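Local coordinates for protein RnfH (Haemophilus influenzae, PDB 2HJ1) that is of unknown function but belongs to the RnfH family of ubiquitin-like proteins and forms a 3D domain-swapped dimer, at residues B[15-20]-B[39-44]; B[46-49]-B[53-56]. One frame throughout, in Å; residues are numbered along the deposited sequence.

Contact 1 is fully buried and lies near the middle of the chain, where strand 12-19 meets helix 38-45. Contact 2 sits further out and is only partly buried. It joins the short helix 47-50 to the loop that follows it. Both are apolar, and neither has a hydrogen bond between its segments. Contact 1 sets isoleucine ends against an alanine and the helix backbone, with little surface buried. Contact 2 presses branched side chains directly on one another and buries more surface. The two meet where Tyr-19 packs on Ile-47 and Ile-54 and where Ile-42 touches Ile-47. Both also touch the second subunit.

Contact 1: residues B[15-20]-B[39-44]; sequences IEIAYA and QTAITQ
Ile-17 reaches helix 38-45 with its outermost carbon. CD1 of Ile-17 lies 3.8 Å from the carbonyl O of Ala-41 and 4.3 Å from CA of Ile-42, so it rests on helix backbone as much as on side chains. Its CG1 stands anti to the carbonyl carbon (chi1 -62°), and the extended second torsion carries CD1 outward to the helix. Ile-15 comes in beside it. CD1 of Ile-15 is 4.2 Å from CB of Ala-41, and CD1 of Ile-17 is 4.4 Å from that same methyl. The small Ala-41 thus receives two isoleucine ends. No hydrogen bond links the segments.

Strand and helix directions differ by 65°, with the axes 9.8 Å apart at their closest. Helix 38-45 follows the hairpin of strands 12-19 and 26-33 and packs across it, as in the ubiquitin-like beta-grasp fold. Backbone hydrogen bonds pair Ile-15 with Phe-30 and Ile-17 with Lys-28 and hold the strand in this hairpin. Along its other edge, residues 16-19 form a parallel ladder with a strand of the second subunit, which fits the domain swap. Leu-74 of the second subunit also packs on Ala-41.

Ile-42 lies next to Ile-17 and also touches Ile-47, Leu-48 and Leu-56. Within the helix, the carbonyl O of Gln-39 accepts from both N and OG1 of Thr-43. OG1 of Thr-43 lies 2.9 Å from O of Gln-39, and the hydroxyl oxygen is tilted 30° from the carbonyl plane.

Contact 2: residues B[46-49]-B[53-56]; sequences GILS and EIDL
Leu-48 and Ile-54 meet at the tightest point of this contact, with CD2 of Leu-48 3.5 Å from CG2 of Ile-54. In this ubiquitin-like chain the short helix 47-50 packs against the loop after it, which leads to strand 61-65. The chain turns back on itself within a few residues, and branched apolar side chains close the turn.

Leu-48 divides its two methyls between two partners. Its first torsion (chi1 -53°) swings CG beside the backbone N, and the second torsion spreads the methyls, CD2 to Ile-54 and CD1 to Leu-56. CD1 of Leu-48 is 4.0 Å from CD1 of Leu-56. Each pair crosses at about a right angle. Ile-54 is divided in the same way. Its CG2 meets Leu-48, while its CG1 branch ends on Ile-47.

Ile-47 has a different first torsion. Its CG1 is anti to the backbone N (chi1 -167°), and the extended chain puts CD1 against Ile-54. Tyr-19 lies against both isoleucines from strand 12-19, and Ile-82 of the second subunit packs on both.

Gly-46 ends helix 38-45 and sits at the N-cap position of helix 47-50. Its phi of 100° leaves no room for a CB beside the carbonyl O of Ser-45, which calls for glycine. On the Ile-47 side, the contact ends methyl to methyl, with CD1 of Ile-47 3.8 Å from CD1 of Ile-54.

Contact 1: residues B[15-20]-B[39-44]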
ATOM      1  N   ILE B  15      -6.763   4.884   9.811  1.00 38.52           N
ATOM      2  CA  ILE B  15      -5.587   4.139   9.347  1.00 37.90           C
ATOM      3  C   ILE B  15      -5.706   2.711   9.803  1.00 37.46           C
ATOM      4  O   ILE B  15      -6.453   2.439  10.738  1.00 38.57           O
ATOM      5  CB  ILE B  15      -4.240   4.816   9.827  1.00 37.43           C
ATOM      6  CG1 ILE B  15      -4.074   4.895  11.346  1.00 37.15           C
ATOM      7  CG2 ILE B  15      -4.157   6.244   9.290  1.00 37.87           C
ATOM      8  CD1 ILE B  15      -3.474   3.641  12.038  1.00 38.12           C
ATOM      9  N   GLU B  16      -4.960   1.808   9.179  1.00 35.50           N
ATOM     10  CA  GLU B  16      -4.895   0.423   9.602  1.00 36.11           C
ATOM     11  C   GLU B  16      -3.499  -0.013   9.970  1.00 33.63           C
ATOM     12  O   GLU B  16      -2.515   0.520   9.452  1.00 33.56           O
ATOM     13  CB  GLU B  16      -5.459  -0.519   8.528  1.00 35.29           C
ATOM     14  CG  GLU B  16      -6.936  -0.280   8.209  1.00 40.67           C
ATOM     15  CD  GLU B  16      -7.414  -1.177   7.068  1.00 42.68           C
ATOM     16  OE1 GLU B  16      -6.794  -1.149   5.988  1.00 50.09           O
ATOM     17  OE2 GLU B  16      -8.383  -1.948   7.270  1.00 52.61           O
ATOM     18  N   ILE B  17      -3.406  -1.002  10.852  1.00 33.91           N
ATOM     19  CA  ILE B  17      -2.131  -1.662  11.136  1.00 33.35           C
ATOM     20  C   ILE B  17      -2.312  -3.149  10.981  1.00 33.26           C
ATOM     21  O   ILE B  17      -3.303  -3.701  11.491  1.00 32.58           O
ATOM     22  CB  ILE B  17      -1.632  -1.319  12.575  1.00 34.58           C
ATOM     23  CG1 ILE B  17      -1.411   0.184  12.662  1.00 35.41           C
ATOM     24  CG2 ILE B  17      -0.297  -2.017  12.888  1.00 33.08           C
ATOM     25  CD1 ILE B  17      -1.176   0.642  14.122  1.00 37.75           C
ATOM     26  N   ALA B  18      -1.370  -3.796  10.282  1.00 32.32           N
ATOM     27  CA  ALA B  18      -1.445  -5.236   9.998  1.00 33.39           C
ATOM     28  C   ALA B  18      -0.138  -5.895  10.400  1.00 34.20           C
ATOM     29  O   ALA B  18       0.931  -5.329  10.199  1.00 34.45           O
ATOM     30  CB  ALA B  18      -1.694  -5.498   8.480  1.00 31.51           C
ATOM     31  N   TYR B  19      -0.245  -7.097  10.926  1.00 36.19           N
ATOM     32  CA  TYR B  19       0.912  -7.860  11.312  1.00 38.73           C
ATOM     33  C   TYR B  19       0.473  -9.305  11.324  1.00 40.16           C
ATOM     34  O   TYR B  19      -0.507  -9.648  11.983  1.00 40.86           O
ATOM     35  CB  TYR B  19       1.384  -7.446  12.721  1.00 38.38           C
ATOM     36  CG  TYR B  19       2.580  -8.230  13.250  1.00 37.98           C
ATOM     37  CD1 TYR B  19       3.864  -8.106  12.676  1.00 38.85           C
ATOM     38  CD2 TYR B  19       2.429  -9.057  14.334  1.00 37.91           C
ATOM     39  CE1 TYR B  19       4.973  -8.851  13.185  1.00 39.82           C
ATOM     40  CE2 TYR B  19       3.531  -9.773  14.862  1.00 41.97           C
ATOM     41  CZ  TYR B  19       4.768  -9.668  14.285  1.00 40.31           C
ATOM     42  OH  TYR B  19       5.790 -10.386  14.864  1.00 44.30           O
ATOM     43  N   ALA B  20       1.213 -10.183  10.673  1.00 42.59           N
ATOM     44  CA  ALA B  20       0.661 -11.537  10.475  1.00 47.22           C
ATOM     45  C   ALA B  20       1.239 -12.543  11.439  1.00 50.60           C
ATOM     46  O   ALA B  20       2.224 -13.188  11.156  1.00 52.49           O
ATOM     47  CB  ALA B  20       0.843 -12.007   9.075  1.00 45.85           C
ATOM     48  N   GLN B  39       5.507   5.786  13.241  1.00 37.32           N
ATOM     49  CA  GLN B  39       6.008   5.308  14.537  1.00 37.11           C
ATOM     50  C   GLN B  39       5.015   5.628  15.642  1.00 35.91           C
ATOM     51  O   GLN B  39       4.755   4.820  16.526  1.00 36.76           O
ATOM     52  CB  GLN B  39       7.381   5.979  14.844  1.00 37.00           C
ATOM     53  CG  GLN B  39       7.984   5.555  16.209  1.00 36.64           C
ATOM     54  CD  GLN B  39       9.273   6.323  16.452  1.00 38.80           C
ATOM     55  OE1 GLN B  39       9.298   7.342  17.172  1.00 40.13           O
ATOM     56  NE2 GLN B  39      10.291   5.938  15.731  1.00 31.49           N
ATOM     57  N   THR B  40       4.408   6.795  15.611  1.00 35.52           N
ATOM     58  CA  THR B  40       3.456   7.089  16.693  1.00 37.17           C
ATOM     59  C   THR B  40       2.216   6.185  16.686  1.00 35.35           C
ATOM     60  O   THR B  40       1.764   5.736  17.733  1.00 36.27           O
ATOM     61  CB  THR B  40       3.028   8.592  16.663  1.00 38.10           C
ATOM     62  OG1 THR B  40       4.226   9.411  16.625  1.00 43.19           O
ATOM     63  CG2 THR B  40       2.211   8.939  17.888  1.00 37.42           C
ATOM     64  N   ALA B  41       1.649   5.933  15.510  1.00 35.86           N
ATOM     65  CA  ALA B  41       0.482   4.995  15.393  1.00 34.19           C
ATOM     66  C   ALA B  41       0.894   3.623  15.943  1.00 33.81           C
ATOM     67  O   ALA B  41       0.220   3.050  16.766  1.00 34.21           O
ATOM     68  CB  ALA B  41       0.059   4.881  13.962  1.00 32.99           C
ATOM     69  N   ILE B  42       2.040   3.124  15.522  1.00 32.87           N
ATOM     70  CA  ILE B  42       2.461   1.818  15.983  1.00 33.09           C
ATOM     71  C   ILE B  42       2.637   1.818  17.513  1.00 34.14           C
ATOM     72  O   ILE B  42       2.082   0.978  18.242  1.00 34.16           O
ATOM     73  CB  ILE B  42       3.752   1.340  15.266  1.00 32.66           C
ATOM     74  CG1 ILE B  42       3.526   1.220  13.749  1.00 31.90           C
ATOM     75  CG2 ILE B  42       4.237  -0.042  15.840  1.00 31.38           C
ATOM     76  CD1 ILE B  42       4.834   0.915  12.934  1.00 33.03           C
ATOM     77  N   THR B  43       3.408   2.770  18.031  1.00 35.55           N
ATOM     78  CA  THR B  43       3.690   2.732  19.481  1.00 36.44           C
ATOM     79  C   THR B  43       2.436   2.984  20.332  1.00 37.56           C
ATOM     80  O   THR B  43       2.304   2.425  21.416  1.00 38.14           O
ATOM     81  CB  THR B  43       4.830   3.727  19.864  1.00 37.00           C
ATOM     82  OG1 THR B  43       4.459   5.040  19.451  1.00 36.69           O
ATOM     83  CG2 THR B  43       6.112   3.383  19.144  1.00 35.37           C
ATOM     84  N   GLN B  44       1.493   3.780  19.846  1.00 37.81           N
ATOM     85  CA  GLN B  44       0.237   4.027  20.620  1.00 39.55           C
ATOM     86  C   GLN B  44      -0.888   2.962  20.481  1.00 39.31           C
ATOM     87  O   GLN B  44      -1.867   2.951  21.261  1.00 39.52           O
ATOM     88  CB  GLN B  44      -0.339   5.417  20.266  1.00 40.75           C
ATOM     89  CG  GLN B  44       0.545   6.584  20.748  1.00 45.24           C
ATOM     90  CD  GLN B  44       0.806   6.553  22.267  1.00 54.82           C
ATOM     91  OE1 GLN B  44       1.968   6.555  22.708  1.00 60.83           O
ATOM     92  NE2 GLN B  44      -0.271   6.504  23.071  1.00 57.54           N
TER

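Contact 2: residues B[46-49]-B[53-56]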
ATOM      1  N   GLY B  46      -0.682  -0.419  20.899  1.00 35.41           N
ATOM      2  CA  GLY B  46      -0.591  -1.564  21.810  1.00 34.85           C
ATOM      3  C   GLY B  46      -0.039  -2.809  21.141  1.00 34.16           C
ATOM      4  O   GLY B  46       0.233  -3.834  21.794  1.00 34.66           O
ATOM      5  N   ILE B  47       0.143  -2.746  19.832  1.00 34.51           N
ATOM      6  CA  ILE B  47       0.637  -3.931  19.092  1.00 34.08           C
ATOM      7  C   ILE B  47       2.004  -4.395  19.651  1.00 35.63           C
ATOM      8  O   ILE B  47       2.285  -5.598  19.697  1.00 36.16           O
ATOM      9  CB  ILE B  47       0.704  -3.700  17.559  1.00 32.80           C
ATOM     10  CG1 ILE B  47       0.911  -5.029  16.814  1.00 32.98           C
ATOM     11  CG2 ILE B  47       1.838  -2.716  17.133  1.00 31.46           C
ATOM     12  CD1 ILE B  47       1.076  -4.866  15.357  1.00 31.11           C
ATOM     13  N   LEU B  48       2.832  -3.447  20.106  1.00 35.19           N
ATOM     14  CA  LEU B  48       4.153  -3.822  20.610  1.00 37.18           C
ATOM     15  C   LEU B  48       4.068  -4.543  21.940  1.00 37.30           C
ATOM     16  O   LEU B  48       4.929  -5.338  22.221  1.00 37.85           O
ATOM     17  CB  LEU B  48       5.112  -2.634  20.703  1.00 36.21           C
ATOM     18  CG  LEU B  48       5.265  -1.822  19.434  1.00 36.95           C
ATOM     19  CD1 LEU B  48       6.113  -0.579  19.746  1.00 40.50           C
ATOM     20  CD2 LEU B  48       5.836  -2.635  18.290  1.00 34.57           C
ATOM     21  N   SER B  49       3.028  -4.284  22.737  1.00 38.40           N
ATOM     22  CA  SER B  49       2.772  -5.098  23.958  1.00 39.94           C
ATOM     23  C   SER B  49       2.259  -6.509  23.651  1.00 39.95           C
ATOM     24  O   SER B  49       2.667  -7.484  24.296  1.00 40.51           O
ATOM     25  CB  SER B  49       1.806  -4.375  24.905  1.00 40.81           C
ATOM     26  OG  SER B  49       2.314  -3.063  25.158  1.00 45.91           O
ATOM     27  N   GLU B  53       8.116  -9.456  20.282  1.00 40.67           N
ATOM     28  CA  GLU B  53       9.126  -9.766  19.278  1.00 41.15           C
ATOM     29  C   GLU B  53       9.248  -8.728  18.156  1.00 39.70           C
ATOM     30  O   GLU B  53      10.224  -8.743  17.444  1.00 40.17           O
ATOM     31  CB  GLU B  53       8.864 -11.130  18.642  1.00 42.65           C
ATOM     32  CG  GLU B  53       7.506 -11.146  17.871  1.00 46.45           C
ATOM     33  CD  GLU B  53       6.337 -11.715  18.694  1.00 50.87           C
ATOM     34  OE1 GLU B  53       5.661 -12.620  18.171  1.00 58.12           O
ATOM     35  OE2 GLU B  53       6.093 -11.318  19.844  1.00 49.37           O
ATOM     36  N   ILE B  54       8.298  -7.812  18.000  1.00 38.23           N
ATOM     37  CA  ILE B  54       8.435  -6.767  16.966  1.00 36.10           C
ATOM     38  C   ILE B  54       9.555  -5.785  17.403  1.00 38.19           C
ATOM     39  O   ILE B  54       9.530  -5.288  18.530  1.00 37.27           O
ATOM     40  CB  ILE B  54       7.129  -5.978  16.743  1.00 35.72           C
ATOM     41  CG1 ILE B  54       6.036  -6.861  16.084  1.00 33.68           C
ATOM     42  CG2 ILE B  54       7.368  -4.702  15.885  1.00 31.40           C
ATOM     43  CD1 ILE B  54       4.639  -6.141  16.044  1.00 35.04           C
ATOM     44  N   ASP B  55      10.516  -5.522  16.516  1.00 38.40           N
ATOM     45  CA  ASP B  55      11.608  -4.539  16.790  1.00 38.57           C
ATOM     46  C   ASP B  55      11.503  -3.483  15.725  1.00 37.48           C
ATOM     47  O   ASP B  55      11.881  -3.723  14.571  1.00 36.74           O
ATOM     48  CB  ASP B  55      12.957  -5.253  16.724  1.00 39.39           C
ATOM     49  CG  ASP B  55      14.160  -4.348  17.041  1.00 41.56           C
ATOM     50  OD1 ASP B  55      14.038  -3.105  17.033  1.00 46.09           O
ATOM     51  OD2 ASP B  55      15.254  -4.905  17.299  1.00 44.11           O
ATOM     52  N   LEU B  56      10.977  -2.316  16.094  1.00 37.70           N
ATOM     53  CA  LEU B  56      10.843  -1.199  15.147  1.00 39.34           C
ATOM     54  C   LEU B  56      12.156  -0.654  14.600  1.00 40.41           C
ATOM     55  O   LEU B  56      12.153   0.020  13.567  1.00 40.44           O
ATOM     56  CB  LEU B  56      10.049  -0.027  15.763  1.00 40.81           C
ATOM     57  CG  LEU B  56       8.572  -0.313  16.064  1.00 40.95           C
ATOM     58  CD1 LEU B  56       7.906   0.949  16.546  1.00 40.07           C
ATOM     59  CD2 LEU B  56       7.817  -0.896  14.794  1.00 41.41           C
TER